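Local coordinates for protein aminotransferase, class III (Deinococcus radiodurans, PDB 3I4J) that probably acts as a pyridoxal phosphate-dependent transaminase of the class III aminotransferase family, at residues A202-L207 against Q345-G350; Q111-R116 against T190-M195. The protein carries 1 engineered substitution. All blocks are in the same frame, centred on the assembly; numbering follows the deposited sequence.

Contact 1: A202-L207 against Q345-G350; sequences ASDAAL and QVRGTG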
loop_
_atom_site.group_PDB
_atom_site.type_symbol
_atom_site.label_atom_id
_atom_site.label_comp_id
_atom_site.label_asym_id
_atom_site.label_seq_id
_atom_site.Cartn_x
_atom_site.Cartn_y
_atom_site.Cartn_z
ATOM N N ALA C 202 8.124 -15.664 -9.145
ATOM C CA ALA C 202 9.481 -15.244 -9.482
ATOM C C ALA C 202 10.619 -16.106 -8.938
ATOM O O ALA C 202 11.583 -16.373 -9.652
ATOM C CB ALA C 202 9.682 -13.794 -9.048
ATOM N N SER C 203 10.514 -16.538 -7.684
ATOM C CA SER C 203 11.561 -17.348 -7.057
ATOM C C SER C 203 11.977 -18.582 -7.858
ATOM O O SER C 203 13.159 -18.923 -7.915
ATOM C CB SER C 203 11.125 -17.774 -5.652
ATOM O OG SER C 203 9.949 -18.561 -5.703
ATOM N N ASP C 204 11.005 -19.256 -8.463
ATOM C CA ASP C 204 11.269 -20.440 -9.270
ATOM C C ASP C 204 10.143 -20.464 -10.293
ATOM O O ASP C 204 9.150 -21.171 -10.126
ATOM C CB ASP C 204 11.221 -21.706 -8.414
ATOM C CG ASP C 204 12.058 -22.832 -8.993
ATOM O OD1 ASP C 204 12.051 -23.016 -10.228
ATOM O OD2 ASP C 204 12.719 -23.541 -8.208
ATOM N N ALA C 205 10.321 -19.665 -11.340
ATOM C CA ALA C 205 9.347 -19.487 -12.411
ATOM C C ALA C 205 8.350 -20.603 -12.709
ATOM O O ALA C 205 8.670 -21.581 -13.384
ATOM C CB ALA C 205 10.073 -19.094 -13.701
ATOM N N ALA C 206 7.132 -20.424 -12.209
ATOM C CA ALA C 206 6.032 -21.349 -12.448
ATOM C C ALA C 206 6.194 -22.787 -11.975
ATOM O O ALA C 206 5.552 -23.690 -12.516
ATOM C CB ALA C 206 5.677 -21.338 -13.933
ATOM N N LEU C 207 7.038 -23.006 -10.976
ATOM C CA LEU C 207 7.215 -24.358 -10.448
ATOM C C LEU C 207 5.893 -24.789 -9.820
ATOM O O LEU C 207 5.329 -24.072 -8.994
ATOM C CB LEU C 207 8.316 -24.385 -9.388
ATOM C CG LEU C 207 8.513 -25.759 -8.737
ATOM C CD1 LEU C 207 8.988 -26.744 -9.799
ATOM C CD2 LEU C 207 9.526 -25.664 -7.604
ATOM N N GLN C 345 14.381 -25.987 -19.119
ATOM C CA GLN C 345 13.061 -26.466 -18.754
ATOM C C GLN C 345 12.005 -25.410 -19.041
ATOM O O GLN C 345 12.260 -24.211 -18.914
ATOM C CB GLN C 345 13.039 -26.839 -17.267
ATOM C CG GLN C 345 11.699 -27.343 -16.756
ATOM C CD GLN C 345 11.803 -27.959 -15.371
ATOM O OE1 GLN C 345 12.386 -27.371 -14.458
ATOM N NE2 GLN C 345 11.235 -29.148 -15.208
ATOM N N VAL C 346 10.828 -25.871 -19.450
ATOM C CA VAL C 346 9.704 -24.994 -19.748
ATOM C C VAL C 346 8.525 -25.492 -18.923
ATOM O O VAL C 346 8.248 -26.692 -18.886
ATOM C CB VAL C 346 9.344 -25.023 -21.250
ATOM C CG1 VAL C 346 9.042 -26.443 -21.691
ATOM C CG2 VAL C 346 8.144 -24.125 -21.514
ATOM N N ARG C 347 7.835 -24.569 -18.260
ATOM C CA ARG C 347 6.708 -24.928 -17.409
ATOM C C ARG C 347 5.574 -23.928 -17.515
ATOM O O ARG C 347 5.791 -22.764 -17.841
ATOM C CB ARG C 347 7.164 -24.990 -15.949
ATOM C CG ARG C 347 8.332 -25.916 -15.708
ATOM C CD ARG C 347 8.764 -25.933 -14.252
ATOM N NE ARG C 347 9.218 -24.632 -13.773
ATOM C CZ ARG C 347 10.209 -24.468 -12.900
ATOM N NH1 ARG C 347 10.853 -25.523 -12.421
ATOM N NH2 ARG C 347 10.551 -23.252 -12.496
ATOM N N GLY C 348 4.362 -24.383 -17.220
ATOM C CA GLY C 348 3.225 -23.489 -17.268
ATOM C C GLY C 348 1.948 -24.060 -16.688
ATOM O O GLY C 348 1.650 -25.244 -16.850
ATOM N N THR C 349 1.210 -23.213 -15.981
ATOM C CA THR C 349 -0.076 -23.581 -15.403
ATOM C C THR C 349 -0.942 -22.378 -15.763
ATOM O O THR C 349 -0.764 -21.300 -15.204
ATOM C CB THR C 349 -0.010 -23.731 -13.859
ATOM O OG1 THR C 349 0.940 -24.745 -13.508
ATOM C CG2 THR C 349 -1.363 -24.150 -13.318
ATOM N N GLY C 350 -1.863 -22.556 -16.705
ATOM C CA GLY C 350 -2.680 -21.433 -17.131
ATOM C C GLY C 350 -1.739 -20.428 -17.785
ATOM O O GLY C 350 -0.860 -20.817 -18.552
HETATM O O HOH W 1 3.568 -24.610 -14.094
#
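R347 leaves its strand with CG beside the backbone N and anti to the carbonyl carbon (chi1 -55°), then bends at chi3 (-62°), which carries its guanidinium in among D204, A205 and L207. D204, its CG anti to its own N, brings its carboxylate to the same place. R347 NH2 makes a salt bridge with D204 OD1 at 2.7 Å, meeting that oxygen on its anti side, with the carboxylate and guanidinium planes 52° apart. R347 NH2 also donates to A205 O at 2.7 Å, approaching from above the carbonyl plane rather than along a lone pair, while R347 NE adds a weak bond to A205 O of 3.1 Å. Arginine suits the place because its flat head offers several N-H groups along one edge. L207 CA lies over the middle of the R347 guanidinium, 3.8 Å above its plane, and L207 CD1 comes within 3.4 Å of R347 NH1.

The D204-L207 type II turn, closed by L207 N to D204 O, presents A205 O to the arginine. A206, in a left-handed backbone conformation, reaches across through water 1, which donates to its O and also bonds T349 OG1. D204 is gripped further by K165 through OD2 and, weakly, by H400 through OD1, so the buried carboxylate is probably kept ionised.

The arginine thus joins a turn in the loop between strand 191-196 and helix 213-224 to the antiparallel sheet of strands 343-349, 352-357 and 400-403, consistent with the small C-terminal domain of this fold; V346 packs against helix 318-339.

Contact 2: Q111-R116 against T190-M195; sequences QYHVER and TVAAFM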
loop_
_atom_site.group_PDB
_atom_site.type_symbol
_atom_site.label_atom_id
_atom_site.label_comp_id
_atom_site.label_asym_id
_atom_site.label_seq_id
_atom_site.Cartn_x
_atom_site.Cartn_y
_atom_site.Cartn_z
ATOM N N GLN C 111 -2.886 -15.071 15.804
ATOM C CA GLN C 111 -3.974 -14.694 16.703
ATOM C C GLN C 111 -4.995 -15.812 16.887
ATOM O O GLN C 111 -5.509 -16.016 17.984
ATOM C CB GLN C 111 -4.701 -13.445 16.199
ATOM C CG GLN C 111 -5.794 -12.994 17.162
ATOM C CD GLN C 111 -6.411 -11.665 16.788
ATOM O OE1 GLN C 111 -5.967 -11.000 15.851
ATOM N NE2 GLN C 111 -7.441 -11.265 17.528
ATOM N N TYR C 112 -5.292 -16.525 15.809
ATOM C CA TYR C 112 -6.253 -17.623 15.856
ATOM C C TYR C 112 -5.932 -18.606 16.987
ATOM O O TYR C 112 -6.798 -18.945 17.794
ATOM C CB TYR C 112 -6.254 -18.361 14.514
ATOM C CG TYR C 112 -7.119 -19.603 14.469
ATOM C CD1 TYR C 112 -8.506 -19.509 14.353
ATOM C CD2 TYR C 112 -6.545 -20.875 14.528
ATOM C CE1 TYR C 112 -9.305 -20.656 14.295
ATOM C CE2 TYR C 112 -7.332 -22.027 14.471
ATOM C CZ TYR C 112 -8.710 -21.908 14.354
ATOM O OH TYR C 112 -9.495 -23.039 14.282
ATOM N N HIS C 113 -4.686 -19.060 17.045
ATOM C CA HIS C 113 -4.284 -20.011 18.075
ATOM C C HIS C 113 -4.225 -19.408 19.470
ATOM O O HIS C 113 -4.519 -20.085 20.459
ATOM C CB HIS C 113 -2.949 -20.641 17.687
ATOM C CG HIS C 113 -3.049 -21.497 16.465
ATOM N ND1 HIS C 113 -2.283 -21.287 15.340
ATOM C CD2 HIS C 113 -3.887 -22.518 16.167
ATOM C CE1 HIS C 113 -2.647 -22.141 14.399
ATOM N NE2 HIS C 113 -3.619 -22.898 14.875
ATOM N N VAL C 114 -3.851 -18.137 19.554
ATOM C CA VAL C 114 -3.786 -17.464 20.844
ATOM C C VAL C 114 -5.190 -17.331 21.441
ATOM O O VAL C 114 -5.386 -17.531 22.645
ATOM C CB VAL C 114 -3.150 -16.060 20.709
ATOM C CG1 VAL C 114 -3.395 -15.250 21.978
ATOM C CG2 VAL C 114 -1.650 -16.196 20.458
ATOM N N GLU C 115 -6.163 -17.007 20.597
ATOM C CA GLU C 115 -7.545 -16.849 21.043
ATOM C C GLU C 115 -8.108 -18.170 21.553
ATOM O O GLU C 115 -8.951 -18.190 22.454
ATOM C CB GLU C 115 -8.432 -16.355 19.899
ATOM C CG GLU C 115 -8.123 -14.956 19.381
ATOM C CD GLU C 115 -8.379 -13.871 20.410
ATOM O OE1 GLU C 115 -9.129 -14.133 21.375
ATOM O OE2 GLU C 115 -7.839 -12.750 20.246
ATOM N N ARG C 116 -7.646 -19.269 20.966
ATOM C CA ARG C 116 -8.114 -20.599 21.348
ATOM C C ARG C 116 -7.372 -21.173 22.551
ATOM O O ARG C 116 -7.598 -22.323 22.936
ATOM C CB ARG C 116 -7.990 -21.561 20.161
ATOM C CG ARG C 116 -8.812 -21.168 18.947
ATOM C CD ARG C 116 -8.582 -22.157 17.823
ATOM N NE ARG C 116 -9.024 -23.490 18.217
ATOM C CZ ARG C 116 -8.705 -24.606 17.577
ATOM N NH1 ARG C 116 -7.933 -24.556 16.499
ATOM N NH2 ARG C 116 -9.152 -25.773 18.017
ATOM N N THR C 190 3.898 -26.634 18.242
ATOM C CA THR C 190 4.596 -25.350 18.205
ATOM C C THR C 190 4.328 -24.633 16.884
ATOM O O THR C 190 4.771 -23.502 16.682
ATOM C CB THR C 190 6.124 -25.532 18.353
ATOM O OG1 THR C 190 6.651 -26.198 17.195
ATOM C CG2 THR C 190 6.442 -26.363 19.597
ATOM N N VAL C 191 3.587 -25.286 15.993
ATOM C CA VAL C 191 3.300 -24.710 14.680
ATOM C C VAL C 191 1.935 -24.050 14.521
ATOM O O VAL C 191 0.898 -24.630 14.845
ATOM C CB VAL C 191 3.456 -25.774 13.573
ATOM C CG1 VAL C 191 3.228 -25.149 12.203
ATOM C CG2 VAL C 191 4.835 -26.391 13.654
ATOM N N ALA C 192 1.946 -22.833 13.981
ATOM C CA ALA C 192 0.720 -22.088 13.769
ATOM C C ALA C 192 0.164 -22.251 12.361
ATOM O O ALA C 192 -1.047 -22.325 12.169
ATOM C CB ALA C 192 0.956 -20.601 14.061
ATOM N N ALA C 193 1.040 -22.313 11.364
ATOM C CA ALA C 193 0.555 -22.415 9.993
ATOM C C ALA C 193 1.582 -22.898 8.988
ATOM O O ALA C 193 2.759 -23.069 9.301
ATOM C CB ALA C 193 0.024 -21.040 9.540
ATOM N N PHE C 194 1.093 -23.127 7.775
ATOM C CA PHE C 194 1.912 -23.513 6.636
ATOM C C PHE C 194 1.423 -22.613 5.520
ATOM O O PHE C 194 0.229 -22.612 5.193
ATOM C CB PHE C 194 1.698 -24.972 6.224
ATOM C CG PHE C 194 2.306 -25.310 4.884
ATOM C CD1 PHE C 194 3.673 -25.145 4.662
ATOM C CD2 PHE C 194 1.508 -25.751 3.833
ATOM C CE1 PHE C 194 4.237 -25.413 3.410
ATOM C CE2 PHE C 194 2.063 -26.021 2.580
ATOM C CZ PHE C 194 3.430 -25.850 2.370
ATOM N N MET C 195 2.335 -21.833 4.949
ATOM C CA MET C 195 1.986 -20.926 3.868
ATOM C C MET C 195 2.780 -21.277 2.614
ATOM O O MET C 195 3.987 -21.523 2.679
ATOM C CB MET C 195 2.266 -19.466 4.285
ATOM C CG MET C 195 1.879 -18.419 3.230
ATOM S SD MET C 195 1.946 -16.688 3.844
ATOM C CE MET C 195 3.656 -16.546 4.278
#
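H113 lays the ND1 side of its imidazole against CA and the methyl of A192. With CG anti to the carbonyl carbon (chi1 -66°), the ring stands out from the helix toward the strand. H113 ND1 lies 3.5 Å from both CA and CB of A192, so the methyl and the main chain are met together. The model also brings H113 CE1 too near A192 O, and that approach is doubtful. A192 has psi -37°, far from an extended strand. A small residue suits this spot, because its short methyl lets ND1 lie against both carbons at once.

One face of the imidazole is met from within the helix: Y112 CD2 sits 3.4 Å above the H113 ring, toward the rim, while H113 NE2 lies in the plane of the tyrosine ring, at its edge. The two rings are therefore turned steeply against each other. R116 CD in turn covers a face of Y112, also 3.4 Å above it and offset, so the aliphatic part of the arginine closes the series. Elsewhere on the helix, Q111 NE2 donates to E115 OE2 at 3.1 Å, joining two polar side chains one turn apart.

Helix 98-115 here packs against strand 191-196 of the seven-stranded mixed sheet, the core of the large domain in fold type I pyridoxal phosphate enzymes. I227 of the neighbouring strand 227-231 touches both Y112 and H113, and V191 O accepts from R121, whose side chain touches H113. H113 NE2 has a weak hydrogen bond to G225 O; such donation is consistent with a proton on NE2, and the contact with A192 is then mainly van der Waals.

How the contacts relate
Contact 2 closes along the chain before contact 1 opens, and strand 191-196 is the thread between them: it supplies half of contact 2, and the loop that follows it supplies the turn of contact 1. Their centres are 30 Å apart and their nearest atoms about 11 Å, so they do not touch. Contact 2 lies where helix 98-115 packs on the seven-stranded mixed sheet, whereas contact 1 ties the loop that follows one of its strands to the separate three-stranded sheet containing 343-349. Contact 2 is thus internal to the large domain, while contact 1 joins that domain to the later sheet.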